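Local coordinates for phosphoserine aminotransferase (Bacillus circulans, PDB 2C0R), which catalyses the reversible, pyridoxal-phosphate-dependent transamination between phosphoserine and 2-oxoglutarate that yields 3-phosphohydroxypyruvate and glutamate, a step of serine biosynthesis, at residues 4-9 against 344-349; 132-137 against 157-162; 284-289 against 355-360. The protein carries 1 engineered substitution. All blocks are in the same frame, centred on the assembly; numbering follows the deposited sequence.

Contact 1. Residues 4-9 against 344-349; sequences RAYNFN and YESCEA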
ATOM      1  N   ARG A   4      26.095  -3.525  -9.671  1.00 15.29           N
ATOM      2  CA  ARG A   4      24.671  -3.175  -9.894  1.00 14.83           C
ATOM      3  C   ARG A   4      24.197  -3.761 -11.205  1.00 14.07           C
ATOM      4  O   ARG A   4      24.892  -3.631 -12.227  1.00 15.29           O
ATOM      5  CB  ARG A   4      24.499  -1.655  -9.896  1.00 16.35           C
ATOM      6  CG  ARG A   4      24.672  -1.017  -8.517  1.00 15.72           C
ATOM      7  CD  ARG A   4      23.394  -1.186  -7.671  1.00 17.28           C
ATOM      8  NE  ARG A   4      22.412  -0.154  -8.052  1.00 15.59           N
ATOM      9  CZ  ARG A   4      21.117  -0.161  -7.729  1.00 13.29           C
ATOM     10  NH1 ARG A   4      20.627  -1.161  -7.011  1.00 12.83           N
ATOM     11  NH2 ARG A   4      20.311   0.828  -8.110  1.00 13.32           N
ATOM     12  N   ALA A   5      23.025  -4.377 -11.219  1.00 12.51           N
ATOM     13  CA  ALA A   5      22.445  -4.847 -12.468  1.00 15.05           C
ATOM     14  C   ALA A   5      22.101  -3.670 -13.378  1.00 14.92           C
ATOM     15  O   ALA A   5      21.801  -2.568 -12.965  1.00 13.53           O
ATOM     16  CB  ALA A   5      21.205  -5.660 -12.151  1.00 15.00           C
ATOM     17  N   TYR A   6      22.166  -3.940 -14.692  1.00 13.93           N
ATOM     18  CA  TYR A   6      21.663  -2.991 -15.666  1.00 13.29           C
ATOM     19  C   TYR A   6      20.152  -3.179 -15.710  1.00 14.10           C
ATOM     20  O   TYR A   6      19.630  -4.002 -16.471  1.00 14.21           O
ATOM     21  CB  TYR A   6      22.247  -3.295 -17.030  1.00 15.41           C
ATOM     22  CG  TYR A   6      23.746  -3.104 -17.098  1.00 16.34           C
ATOM     23  CD1 TYR A   6      24.493  -4.091 -17.754  1.00 16.82           C
ATOM     24  CD2 TYR A   6      24.377  -1.991 -16.568  1.00 17.24           C
ATOM     25  CE1 TYR A   6      25.867  -3.990 -17.869  1.00 19.75           C
ATOM     26  CE2 TYR A   6      25.755  -1.890 -16.680  1.00 20.77           C
ATOM     27  CZ  TYR A   6      26.477  -2.880 -17.318  1.00 22.18           C
ATOM     28  OH  TYR A   6      27.855  -2.756 -17.433  1.00 28.10           O
ATOM     29  N   ASN A   7      19.488  -2.423 -14.849  1.00 12.76           N
ATOM     30  CA  ASN A   7      18.074  -2.655 -14.555  1.00 11.81           C
ATOM     31  C   ASN A   7      17.163  -1.814 -15.420  1.00 11.96           C
ATOM     32  O   ASN A   7      17.112  -0.606 -15.186  1.00 13.17           O
ATOM     33  CB  ASN A   7      17.841  -2.321 -13.087  1.00 13.10           C
ATOM     34  CG  ASN A   7      16.431  -2.695 -12.641  1.00 12.20           C
ATOM     35  OD1 ASN A   7      15.678  -3.234 -13.450  1.00 13.24           O
ATOM     36  ND2 ASN A   7      16.139  -2.360 -11.381  1.00 13.19           N
ATOM     37  N   PHE A   8      16.504  -2.471 -16.378  1.00 11.49           N
ATOM     38  CA  PHE A   8      15.537  -1.829 -17.254  1.00 12.33           C
ATOM     39  C   PHE A   8      14.108  -2.270 -16.947  1.00 12.01           C
ATOM     40  O   PHE A   8      13.229  -2.138 -17.780  1.00 13.33           O
ATOM     41  CB  PHE A   8      15.880  -2.136 -18.722  1.00 11.55           C
ATOM     42  CG  PHE A   8      17.108  -1.338 -19.166  1.00 11.91           C
ATOM     43  CD1 PHE A   8      18.338  -1.949 -19.058  1.00 14.01           C
ATOM     44  CD2 PHE A   8      17.009  -0.061 -19.668  1.00 14.04           C
ATOM     45  CE1 PHE A   8      19.480  -1.268 -19.453  1.00 13.07           C
ATOM     46  CE2 PHE A   8      18.143   0.644 -20.062  1.00 12.37           C
ATOM     47  CZ  PHE A   8      19.391   0.023 -19.962  1.00 14.24           C
ATOM     48  N   ASN A   9      13.855  -2.715 -15.726  1.00 11.83           N
ATOM     49  CA  ASN A   9      12.537  -3.093 -15.312  1.00 12.52           C
ATOM     50  C   ASN A   9      11.562  -1.912 -15.468  1.00 12.86           C
ATOM     51  O   ASN A   9      11.913  -0.741 -15.270  1.00 12.41           O
ATOM     52  CB  ASN A   9      12.530  -3.463 -13.826  1.00 13.68           C
ATOM     53  CG  ASN A   9      12.928  -4.890 -13.566  1.00 14.35           C
ATOM     54  OD1 ASN A   9      13.495  -5.206 -12.514  1.00 15.62           O
ATOM     55  ND2 ASN A   9      12.616  -5.774 -14.485  1.00 16.99           N
ATOM     56  N   TYR A 344      22.773   6.679 -16.988  1.00 15.11           N
ATOM     57  CA  TYR A 344      23.213   6.685 -18.384  1.00 12.60           C
ATOM     58  C   TYR A 344      24.122   5.513 -18.644  1.00 13.07           C
ATOM     59  O   TYR A 344      24.066   4.911 -19.724  1.00 15.42           O
ATOM     60  CB  TYR A 344      23.921   8.003 -18.635  1.00 13.56           C
ATOM     61  CG  TYR A 344      24.426   8.159 -20.051  1.00 13.31           C
ATOM     62  CD1 TYR A 344      23.518   8.264 -21.091  1.00 14.98           C
ATOM     63  CD2 TYR A 344      25.805   8.224 -20.310  1.00 16.44           C
ATOM     64  CE1 TYR A 344      23.934   8.413 -22.402  1.00 17.26           C
ATOM     65  CE2 TYR A 344      26.207   8.369 -21.635  1.00 21.42           C
ATOM     66  CZ  TYR A 344      25.286   8.464 -22.657  1.00 23.40           C
ATOM     67  OH  TYR A 344      25.730   8.621 -23.959  1.00 36.10           O
ATOM     68  N   GLU A 345      24.939   5.126 -17.666  1.00 13.75           N
ATOM     69  CA  GLU A 345      25.822   3.975 -17.906  1.00 15.20           C
ATOM     70  C   GLU A 345      25.036   2.701 -18.215  1.00 14.92           C
ATOM     71  O   GLU A 345      25.541   1.859 -18.999  1.00 14.73           O
ATOM     72  CB  GLU A 345      26.744   3.826 -16.680  1.00 24.07           C
ATOM     73  CG  GLU A 345      27.709   4.997 -16.605  1.00 32.31           C
ATOM     74  CD  GLU A 345      27.138   6.296 -16.036  1.00 35.20           C
ATOM     75  OE1 GLU A 345      25.982   6.286 -15.520  1.00 26.74           O
ATOM     76  OE2 GLU A 345      27.810   7.360 -16.123  1.00 47.92           O
ATOM     77  N   SER A 346      23.836   2.509 -17.657  1.00 14.88           N
ATOM     78  CA  SER A 346      23.056   1.338 -18.062  1.00 14.92           C
ATOM     79  C   SER A 346      22.677   1.409 -19.539  1.00 14.32           C
ATOM     80  O   SER A 346      22.658   0.416 -20.285  1.00 14.66           O
ATOM     81  CB  SER A 346      21.766   1.228 -17.245  1.00 13.75           C
ATOM     82  OG  SER A 346      22.069   0.796 -15.918  1.00 16.39           O
ATOM     83  N   CYS A 347      22.360   2.641 -19.965  1.00 14.76           N
ATOM     84  CA  CYS A 347      21.956   2.851 -21.356  1.00 14.39           C
ATOM     85  C   CYS A 347      23.145   2.658 -22.296  1.00 14.23           C
ATOM     86  O   CYS A 347      23.029   2.100 -23.366  1.00 16.36           O
ATOM     87  CB  CYS A 347      21.392   4.266 -21.470  1.00 13.96           C
ATOM     88  SG  CYS A 347      19.861   4.389 -20.490  1.00 14.14           S
ATOM     89  N   GLU A 348      24.323   3.132 -21.921  1.00 14.75           N
ATOM     90  CA  GLU A 348      25.527   2.869 -22.748  1.00 14.17           C
ATOM     91  C   GLU A 348      25.796   1.389 -22.861  1.00 15.11           C
ATOM     92  O   GLU A 348      26.118   0.863 -23.934  1.00 15.54           O
ATOM     93  CB  GLU A 348      26.736   3.529 -22.088  1.00 17.16           C
ATOM     94  CG  GLU A 348      26.753   5.034 -22.163  1.00 19.62           C
ATOM     95  CD  GLU A 348      27.998   5.581 -21.467  1.00 25.15           C
ATOM     96  OE1 GLU A 348      28.109   5.341 -20.246  1.00 23.94           O
ATOM     97  OE2 GLU A 348      28.828   6.242 -22.121  1.00 31.28           O
ATOM     98  N   ALA A 349      25.640   0.683 -21.736  1.00 15.14           N
ATOM     99  CA  ALA A 349      25.832  -0.763 -21.805  1.00 14.47           C
ATOM    100  C   ALA A 349      24.824  -1.417 -22.714  1.00 13.46           C
ATOM    101  O   ALA A 349      25.166  -2.291 -23.517  1.00 14.62           O
ATOM    102  CB  ALA A 349      25.790  -1.355 -20.396  1.00 16.11           C
TER
HETATM  103  O   HOH W   1      19.641   0.561 -14.520  1.00 16.34           O
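Y6 and S346 mark the closest backbone approach, with Y6 CA 5.1 Å from S346 CA. The short strand 6-7 and its flanking residues pass the first turns of helix 344-361, and no direct hydrogen bond joins the two segments. Y6 sits at the centre of an inverse gamma turn. Its ring lies against A349, whose methyl CB is 3.6 Å from the centroid of the Y6 ring and 17° off the ring normal. This is a CH-pi contact over one face. With CG of Y6 anti to the carbonyl carbon (chi1 -65°), the ring swings out across the helix, over A349, while its CD2 edge stays 3.7 Å from S346 OG. Strand 6-7 pairs in parallel with strand 322-323, and F322 touches both Y6 and A349. The contact thus joins the N-terminal strand to the C-terminal helix of this class-V aminotransferase. F8 comes in end-on. Its CZ meets S346 O at 3.3 Å, with the oxygen in the plane of the ring at its edge. C347 SG also lies at this ring's edge, 4.1 Å from F8 CE2. One water bridges the segments, giving a hydrogen bond to N7 O (2.9 Å) and sharing another with S346 OG (2.8 Å). The N7 side chain turns the other way. N7 OD1 accepts from N9 N at 3.0 Å in an Asx turn, and N7 ND2 bonds E39 O of the second subunit.

Contact 2. Residues 132-137 against 157-162; sequences PKLQEI and AQFKAF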
ATOM      1  N   PRO A 132      -2.834  10.633 -30.806  1.00 15.21           N
ATOM      2  CA  PRO A 132      -3.763  11.632 -31.319  1.00 15.70           C
ATOM      3  C   PRO A 132      -3.120  12.995 -31.144  1.00 15.67           C
ATOM      4  O   PRO A 132      -2.523  13.322 -30.129  1.00 19.34           O
ATOM      5  CB  PRO A 132      -4.982  11.535 -30.436  1.00 18.52           C
ATOM      6  CG  PRO A 132      -4.674  10.539 -29.384  1.00 22.17           C
ATOM      7  CD  PRO A 132      -3.334   9.909 -29.617  1.00 17.70           C
ATOM      8  N   LYS A 133      -3.259  13.807 -32.183  1.00 19.38           N
ATOM      9  CA  LYS A 133      -2.928  15.216 -32.016  1.00 19.32           C
ATOM     10  C   LYS A 133      -3.908  15.881 -31.051  1.00 19.48           C
ATOM     11  O   LYS A 133      -5.081  15.458 -30.928  1.00 21.55           O
ATOM     12  CB  LYS A 133      -3.013  15.924 -33.367  1.00 22.79           C
ATOM     13  CG  LYS A 133      -2.062  15.376 -34.409  1.00 29.46           C
ATOM     14  CD  LYS A 133      -2.267  16.049 -35.777  1.00 37.02           C
ATOM     15  CE  LYS A 133      -1.224  15.634 -36.806  1.00 45.32           C
ATOM     16  NZ  LYS A 133      -1.074  16.573 -37.956  1.00 42.69           N
ATOM     17  N   LEU A 134      -3.463  16.955 -30.401  1.00 20.18           N
ATOM     18  CA  LEU A 134      -4.352  17.583 -29.405  1.00 21.35           C
ATOM     19  C   LEU A 134      -5.645  18.076 -30.037  1.00 21.50           C
ATOM     20  O   LEU A 134      -6.711  18.068 -29.386  1.00 26.65           O
ATOM     21  CB  LEU A 134      -3.578  18.682 -28.666  1.00 24.27           C
ATOM     22  CG  LEU A 134      -2.451  18.231 -27.740  1.00 28.05           C
ATOM     23  CD1 LEU A 134      -2.035  19.349 -26.793  1.00 32.10           C
ATOM     24  CD2 LEU A 134      -2.826  16.992 -26.926  1.00 27.68           C
ATOM     25  N   GLN A 135      -5.593  18.468 -31.311  1.00 23.25           N
ATOM     26  CA  GLN A 135      -6.709  18.997 -32.105  1.00 25.04           C
ATOM     27  C   GLN A 135      -7.800  17.953 -32.308  1.00 22.59           C
ATOM     28  O   GLN A 135      -8.962  18.269 -32.550  1.00 24.94           O
ATOM     29  CB  GLN A 135      -6.200  19.470 -33.460  1.00 35.18           C
ATOM     30  N   GLU A 136      -7.385  16.679 -32.204  1.00 21.90           N
ATOM     31  CA  GLU A 136      -8.341  15.603 -32.405  1.00 24.10           C
ATOM     32  C   GLU A 136      -9.115  15.314 -31.119  1.00 23.41           C
ATOM     33  O   GLU A 136     -10.076  14.543 -31.238  1.00 33.04           O
ATOM     34  CB  GLU A 136      -7.721  14.278 -32.844  1.00 28.17           C
ATOM     35  CG  GLU A 136      -6.792  14.286 -34.028  1.00 28.00           C
ATOM     36  CD  GLU A 136      -5.988  13.007 -34.065  1.00 28.39           C
ATOM     37  OE1 GLU A 136      -6.520  11.930 -33.727  1.00 35.45           O
ATOM     38  OE2 GLU A 136      -4.806  13.096 -34.409  1.00 26.62           O
ATOM     39  N   ILE A 137      -8.736  15.851 -29.970  1.00 22.11           N
ATOM     40  CA  ILE A 137      -9.495  15.558 -28.740  1.00 25.12           C
ATOM     41  C   ILE A 137     -10.785  16.346 -28.662  1.00 24.25           C
ATOM     42  O   ILE A 137     -10.810  17.558 -28.669  1.00 34.18           O
ATOM     43  CB  ILE A 137      -8.659  15.846 -27.483  1.00 27.19           C
ATOM     44  CG1 ILE A 137      -7.376  15.054 -27.518  1.00 26.91           C
ATOM     45  CG2 ILE A 137      -9.523  15.590 -26.251  1.00 33.10           C
ATOM     46  CD1 ILE A 137      -6.342  15.336 -26.459  1.00 26.92           C
ATOM     47  N   ALA A 157       4.675   5.126 -25.989  1.00 13.27           N
ATOM     48  CA  ALA A 157       4.260   6.386 -26.563  1.00 13.34           C
ATOM     49  C   ALA A 157       4.099   7.396 -25.421  1.00 14.43           C
ATOM     50  O   ALA A 157       3.768   7.034 -24.276  1.00 14.22           O
ATOM     51  CB  ALA A 157       2.956   6.294 -27.342  1.00 17.94           C
ATOM     52  N   GLN A 158       4.304   8.669 -25.718  1.00 13.37           N
ATOM     53  CA  GLN A 158       4.247   9.701 -24.693  1.00 13.42           C
ATOM     54  C   GLN A 158       3.791  11.033 -25.282  1.00 13.27           C
ATOM     55  O   GLN A 158       4.312  11.462 -26.340  1.00 13.86           O
ATOM     56  CB  GLN A 158       5.662   9.862 -24.102  1.00 13.63           C
ATOM     57  CG  GLN A 158       5.654  10.879 -22.945  1.00 14.35           C
ATOM     58  CD  GLN A 158       7.078  10.955 -22.389  1.00 12.52           C
ATOM     59  OE1 GLN A 158       8.074  10.765 -23.149  1.00 12.40           O
ATOM     60  NE2 GLN A 158       7.207  11.202 -21.085  1.00 13.29           N
ATOM     61  N   PHE A 159       2.858  11.695 -24.633  1.00 13.62           N
ATOM     62  CA  PHE A 159       2.516  13.058 -25.015  1.00 15.32           C
ATOM     63  C   PHE A 159       3.602  14.037 -24.619  1.00 16.03           C
ATOM     64  O   PHE A 159       4.140  13.962 -23.520  1.00 16.74           O
ATOM     65  CB  PHE A 159       1.221  13.543 -24.320  1.00 14.56           C
ATOM     66  CG  PHE A 159      -0.037  12.913 -24.862  1.00 15.60           C
ATOM     67  CD1 PHE A 159      -0.733  11.941 -24.187  1.00 15.96           C
ATOM     68  CD2 PHE A 159      -0.533  13.315 -26.126  1.00 18.99           C
ATOM     69  CE1 PHE A 159      -1.900  11.382 -24.686  1.00 16.29           C
ATOM     70  CE2 PHE A 159      -1.709  12.757 -26.628  1.00 18.34           C
ATOM     71  CZ  PHE A 159      -2.394  11.771 -25.916  1.00 16.59           C
ATOM     72  N   LYS A 160       3.858  14.953 -25.552  1.00 16.29           N
ATOM     73  CA  LYS A 160       4.796  16.030 -25.221  1.00 18.49           C
ATOM     74  C   LYS A 160       4.086  17.248 -24.648  1.00 17.68           C
ATOM     75  O   LYS A 160       4.724  18.127 -24.104  1.00 18.37           O
ATOM     76  CB  LYS A 160       5.545  16.533 -26.450  1.00 21.62           C
ATOM     77  CG  LYS A 160       6.286  15.387 -27.163  1.00 24.38           C
ATOM     78  CD  LYS A 160       7.017  16.045 -28.353  1.00 30.33           C
ATOM     79  CE  LYS A 160       7.200  15.034 -29.479  1.00 30.65           C
ATOM     80  NZ  LYS A 160       8.096  13.961 -29.029  1.00 28.22           N
ATOM     81  N   ALA A 161       2.781  17.322 -24.819  1.00 16.25           N
ATOM     82  CA  ALA A 161       2.008  18.473 -24.392  1.00 18.01           C
ATOM     83  C   ALA A 161       0.572  18.007 -24.172  1.00 15.65           C
ATOM     84  O   ALA A 161       0.160  16.984 -24.718  1.00 17.30           O
ATOM     85  CB  ALA A 161       2.009  19.583 -25.437  1.00 18.98           C
ATOM     86  N   PHE A 162      -0.153  18.765 -23.386  1.00 15.16           N
ATOM     87  CA  PHE A 162      -1.495  18.438 -22.924  1.00 16.86           C
ATOM     88  C   PHE A 162      -2.480  19.511 -23.395  1.00 18.40           C
ATOM     89  O   PHE A 162      -2.129  20.684 -23.568  1.00 19.73           O
ATOM     90  CB  PHE A 162      -1.492  18.355 -21.402  1.00 15.71           C
ATOM     91  CG  PHE A 162      -0.412  17.386 -20.916  1.00 16.35           C
ATOM     92  CD1 PHE A 162       0.677  17.876 -20.217  1.00 18.69           C
ATOM     93  CD2 PHE A 162      -0.539  16.033 -21.167  1.00 16.61           C
ATOM     94  CE1 PHE A 162       1.655  17.014 -19.745  1.00 17.51           C
ATOM     95  CE2 PHE A 162       0.483  15.195 -20.722  1.00 16.81           C
ATOM     96  CZ  PHE A 162       1.596  15.664 -20.035  1.00 17.60           C
TER
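The F159 ring meets P132 at its edge: P132 O lies near the ring plane, 3.6 Å from F159 CE2. The proline ring touches the same aromatic end, with P132 CD 4.2 Å from F159 CZ. L134 CD2 approaches F159 obliquely. The F159 ring gets there because CG is anti to the carbonyl carbon (chi1 -73°), which carries it across from a backbone that stays distant. V98 and T100 also pack on F159, next to the central sheet, and F159 O accepts a hydrogen bond from R181 NH2. L134 makes the remaining contacts. Both methyls press on the same side of the A161-F162 backbone: CD1 is 3.4 Å from F162 C, and CD2 is 3.7 Å from A161 O. L134 opens the 3-10 turn 134-136. Ahead of it, K133 N donates to E136 OE2 (2.8 Å), from above the carboxylate plane. The contact joins the loop between strands 117-122 and 143-149 to the chain leaving the 151-152/157-158 hairpin. The F159 side chain is about 10 Å from the bound pyridoxal phosphate. No hydrogen bond crosses between the segments. Their attachment therefore depends on shape and apolar fit, with carbon atoms set against carbonyl groups.

Contact 3. Residues 284-289 against 355-360; sequences GFYRGC and EHFKRS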
ATOM      1  N   GLY A 284      17.928  -1.594 -39.998  1.00 14.48           N
ATOM      2  CA  GLY A 284      16.623  -2.258 -39.995  1.00 15.55           C
ATOM      3  C   GLY A 284      16.599  -3.428 -39.040  1.00 15.39           C
ATOM      4  O   GLY A 284      15.581  -4.124 -38.916  1.00 16.27           O
ATOM      5  N   PHE A 285      17.712  -3.671 -38.335  1.00 14.20           N
ATOM      6  CA  PHE A 285      17.722  -4.840 -37.439  1.00 14.97           C
ATOM      7  C   PHE A 285      16.856  -4.645 -36.198  1.00 16.03           C
ATOM      8  O   PHE A 285      16.266  -5.596 -35.692  1.00 16.62           O
ATOM      9  CB  PHE A 285      19.153  -5.120 -37.001  1.00 15.12           C
ATOM     10  CG  PHE A 285      19.321  -6.392 -36.183  1.00 16.17           C
ATOM     11  CD1 PHE A 285      19.477  -7.641 -36.767  1.00 20.50           C
ATOM     12  CD2 PHE A 285      19.304  -6.335 -34.791  1.00 14.42           C
ATOM     13  CE1 PHE A 285      19.612  -8.804 -36.019  1.00 18.07           C
ATOM     14  CE2 PHE A 285      19.464  -7.492 -34.056  1.00 16.31           C
ATOM     15  CZ  PHE A 285      19.631  -8.731 -34.626  1.00 17.85           C
ATOM     16  N   TYR A 286      16.811  -3.416 -35.708  1.00 14.84           N
ATOM     17  CA  TYR A 286      15.945  -2.979 -34.642  1.00 14.03           C
ATOM     18  C   TYR A 286      14.912  -2.007 -35.232  1.00 13.85           C
ATOM     19  O   TYR A 286      15.301  -1.154 -36.019  1.00 16.73           O
ATOM     20  CB  TYR A 286      16.663  -2.252 -33.494  1.00 15.92           C
ATOM     21  CG  TYR A 286      17.697  -3.158 -32.822  1.00 16.35           C
ATOM     22  CD1 TYR A 286      19.043  -2.821 -32.917  1.00 16.10           C
ATOM     23  CD2 TYR A 286      17.324  -4.310 -32.137  1.00 17.54           C
ATOM     24  CE1 TYR A 286      20.002  -3.615 -32.324  1.00 15.53           C
ATOM     25  CE2 TYR A 286      18.293  -5.115 -31.560  1.00 16.31           C
ATOM     26  CZ  TYR A 286      19.631  -4.750 -31.669  1.00 15.50           C
ATOM     27  OH  TYR A 286      20.627  -5.517 -31.115  1.00 16.25           O
ATOM     28  N   ARG A 287      13.650  -2.097 -34.887  1.00 13.46           N
ATOM     29  CA  ARG A 287      12.646  -1.167 -35.355  1.00 17.23           C
ATOM     30  C   ARG A 287      11.837  -0.655 -34.154  1.00 15.88           C
ATOM     31  O   ARG A 287      11.479  -1.459 -33.270  1.00 18.11           O
ATOM     32  CB  ARG A 287      11.621  -1.800 -36.268  1.00 21.65           C
ATOM     33  CG  ARG A 287      12.045  -2.365 -37.587  1.00 30.56           C
ATOM     34  CD  ARG A 287      11.090  -3.311 -38.280  1.00 36.09           C
ATOM     35  NE  ARG A 287       9.891  -3.798 -37.614  1.00 38.50           N
ATOM     36  CZ  ARG A 287       9.673  -5.052 -37.215  1.00 36.36           C
ATOM     37  NH1 ARG A 287      10.578  -6.014 -37.368  1.00 55.75           N
ATOM     38  NH2 ARG A 287       8.523  -5.344 -36.625  1.00 44.88           N
ATOM     39  N   GLY A 288      11.529   0.617 -34.155  1.00 18.36           N
ATOM     40  CA  GLY A 288      10.697   1.113 -33.047  1.00 20.18           C
ATOM     41  C   GLY A 288       9.246   0.653 -33.150  1.00 21.70           C
ATOM     42  O   GLY A 288       8.823   0.162 -34.205  1.00 32.97           O
ATOM     43  N   CYS A 289       8.415   0.793 -32.118  1.00 23.62           N
ATOM     44  CA  CYS A 289       7.033   0.300 -32.044  1.00 28.12           C
ATOM     45  C   CYS A 289       5.905   1.323 -31.994  1.00 27.68           C
ATOM     46  O   CYS A 289       4.657   1.004 -31.877  1.00 23.83           O
ATOM     47  CB  CYS A 289       6.869  -0.562 -30.772  1.00 23.19           C
ATOM     48  SG  CYS A 289       7.678  -2.144 -31.093  1.00 26.32           S
ATOM     49  N   GLU A 355      24.598  -3.359 -30.176  1.00 15.32           N
ATOM     50  CA  GLU A 355      25.510  -3.361 -31.326  1.00 16.59           C
ATOM     51  C   GLU A 355      26.106  -4.743 -31.536  1.00 16.53           C
ATOM     52  O   GLU A 355      26.148  -5.244 -32.653  1.00 19.75           O
ATOM     53  CB  GLU A 355      26.606  -2.321 -31.075  1.00 18.44           C
ATOM     54  CG  GLU A 355      27.612  -2.337 -32.215  1.00 19.60           C
ATOM     55  CD  GLU A 355      27.155  -1.729 -33.520  1.00 24.33           C
ATOM     56  OE1 GLU A 355      27.847  -1.959 -34.522  1.00 40.67           O
ATOM     57  OE2 GLU A 355      26.114  -1.022 -33.573  1.00 27.55           O
ATOM     58  N   HIS A 356      26.573  -5.392 -30.473  1.00 16.77           N
ATOM     59  CA  HIS A 356      27.075  -6.758 -30.545  1.00 17.70           C
ATOM     60  C   HIS A 356      26.029  -7.739 -31.082  1.00 17.91           C
ATOM     61  O   HIS A 356      26.330  -8.595 -31.944  1.00 17.69           O
ATOM     62  CB  HIS A 356      27.538  -7.300 -29.180  1.00 17.60           C
ATOM     63  CG  HIS A 356      27.814  -8.782 -29.182  1.00 26.83           C
ATOM     64  ND1 HIS A 356      28.874  -9.363 -29.860  1.00 30.24           N
ATOM     65  CD2 HIS A 356      27.178  -9.826 -28.595  1.00 28.71           C
ATOM     66  CE1 HIS A 356      28.893 -10.669 -29.714  1.00 29.42           C
ATOM     67  NE2 HIS A 356      27.862 -10.977 -28.934  1.00 30.01           N
ATOM     68  N   PHE A 357      24.814  -7.658 -30.565  1.00 16.84           N
ATOM     69  CA  PHE A 357      23.815  -8.647 -30.998  1.00 15.27           C
ATOM     70  C   PHE A 357      23.467  -8.455 -32.455  1.00 15.65           C
ATOM     71  O   PHE A 357      23.314  -9.412 -33.204  1.00 17.38           O
ATOM     72  CB  PHE A 357      22.598  -8.520 -30.059  1.00 16.47           C
ATOM     73  CG  PHE A 357      21.644  -9.685 -30.203  1.00 17.59           C
ATOM     74  CD1 PHE A 357      21.781 -10.801 -29.405  1.00 16.83           C
ATOM     75  CD2 PHE A 357      20.636  -9.630 -31.159  1.00 15.61           C
ATOM     76  CE1 PHE A 357      20.871 -11.831 -29.550  1.00 18.86           C
ATOM     77  CE2 PHE A 357      19.734 -10.664 -31.296  1.00 17.55           C
ATOM     78  CZ  PHE A 357      19.886 -11.796 -30.514  1.00 16.55           C
ATOM     79  N   LYS A 358      23.373  -7.201 -32.876  1.00 15.42           N
ATOM     80  CA  LYS A 358      23.147  -6.924 -34.307  1.00 15.13           C
ATOM     81  C   LYS A 358      24.198  -7.449 -35.237  1.00 16.61           C
ATOM     82  O   LYS A 358      23.934  -8.035 -36.287  1.00 20.08           O
ATOM     83  CB  LYS A 358      23.055  -5.383 -34.398  1.00 17.73           C
ATOM     84  CG  LYS A 358      22.963  -4.863 -35.841  1.00 17.48           C
ATOM     85  CD  LYS A 358      22.879  -3.338 -35.761  1.00 16.90           C
ATOM     86  CE  LYS A 358      24.210  -2.686 -35.428  1.00 16.90           C
ATOM     87  NZ  LYS A 358      24.040  -1.204 -35.350  1.00 18.32           N
ATOM     88  N   ARG A 359      25.454  -7.186 -34.827  1.00 16.84           N
ATOM     89  CA  ARG A 359      26.574  -7.666 -35.618  1.00 20.89           C
ATOM     90  C   ARG A 359      26.640  -9.187 -35.710  1.00 21.70           C
ATOM     91  O   ARG A 359      27.092  -9.673 -36.763  1.00 26.39           O
ATOM     92  CB  ARG A 359      27.905  -7.133 -35.027  1.00 25.03           C
ATOM     93  CG  ARG A 359      28.142  -5.649 -35.198  1.00 30.62           C
ATOM     94  CD  ARG A 359      29.543  -5.228 -34.823  1.00 41.41           C
ATOM     95  NE  ARG A 359      29.813  -5.135 -33.394  1.00 52.05           N
ATOM     96  CZ  ARG A 359      30.389  -4.093 -32.809  1.00 56.16           C
ATOM     97  NH1 ARG A 359      30.755  -3.045 -33.543  1.00 55.52           N
ATOM     98  NH2 ARG A 359      30.592  -4.117 -31.501  1.00 67.00           N
ATOM     99  N   SER A 360      26.305  -9.918 -34.655  1.00 19.19           N
ATOM    100  CA  SER A 360      26.413 -11.376 -34.642  1.00 19.91           C
ATOM    101  C   SER A 360      25.154 -12.058 -35.153  1.00 22.10           C
ATOM    102  O   SER A 360      25.177 -13.192 -35.658  1.00 26.21           O
ATOM    103  CB  SER A 360      26.796 -11.820 -33.212  1.00 19.67           C
ATOM    104  OG  SER A 360      25.846 -11.353 -32.266  1.00 18.29           O
TER
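Here the C-terminal helix 344-361 packs on the turn that leads into edge strand 287-288 of a three-stranded antiparallel sheet. The contact is aromatic and lies far from the cofactor. F285 lays one ring face on the helix backbone. K358 CA sits 3.9 Å from the centroid of the F285 ring, 17° off its normal, which makes a CH-pi contact. CG of F285 is anti to its own N (chi1 -174°), and this sends the ring out to the helix. At its far end the two phenyl rings meet edge to edge, F285 CZ 3.7 Å from F357 CD2, and the two side chains cross at about a right angle. F285 CD2 also stands over the centre of the Y286 ring. An alanine in place of F285 is likely to leave the K358 backbone and the F357 edge without their aromatic cover and to uncover a face of Y286. L304 touches F285, Y286 and F357 alike. The K358 chain crosses F285 obliquely, with CB and CG against the ring, then bends at chi3 (75°), and its NZ forms a salt bridge with E355 OE2 at 2.7 Å. The Y286 hydroxyl is hydrogen-bonded to M354 O in the preceding part of the helix, and Y286 OH also lies 3.7 Å from F357 CB.

Overall arrangement
Contacts 1 and 3 share helix 344-361: contact 1 holds its first turns and contact 3 its last. Their centres are about 18 Å apart, and their segments alternate along the chain. Contact 2 uses other elements, its centre about 30 Å from the centre of contact 1, on the side of the large mixed sheet. It is the most buried of the three. Contacts 1 and 3 are only partly buried, and contact 3 lies furthest from the chain's centre, at about 28 Å. None has a direct hydrogen bond between its segments. Contact 1 adds a bridging water and borders the second subunit. Contact 2 is apolar between its side chains, whereas contact 3 is aromatic with charges along the helix.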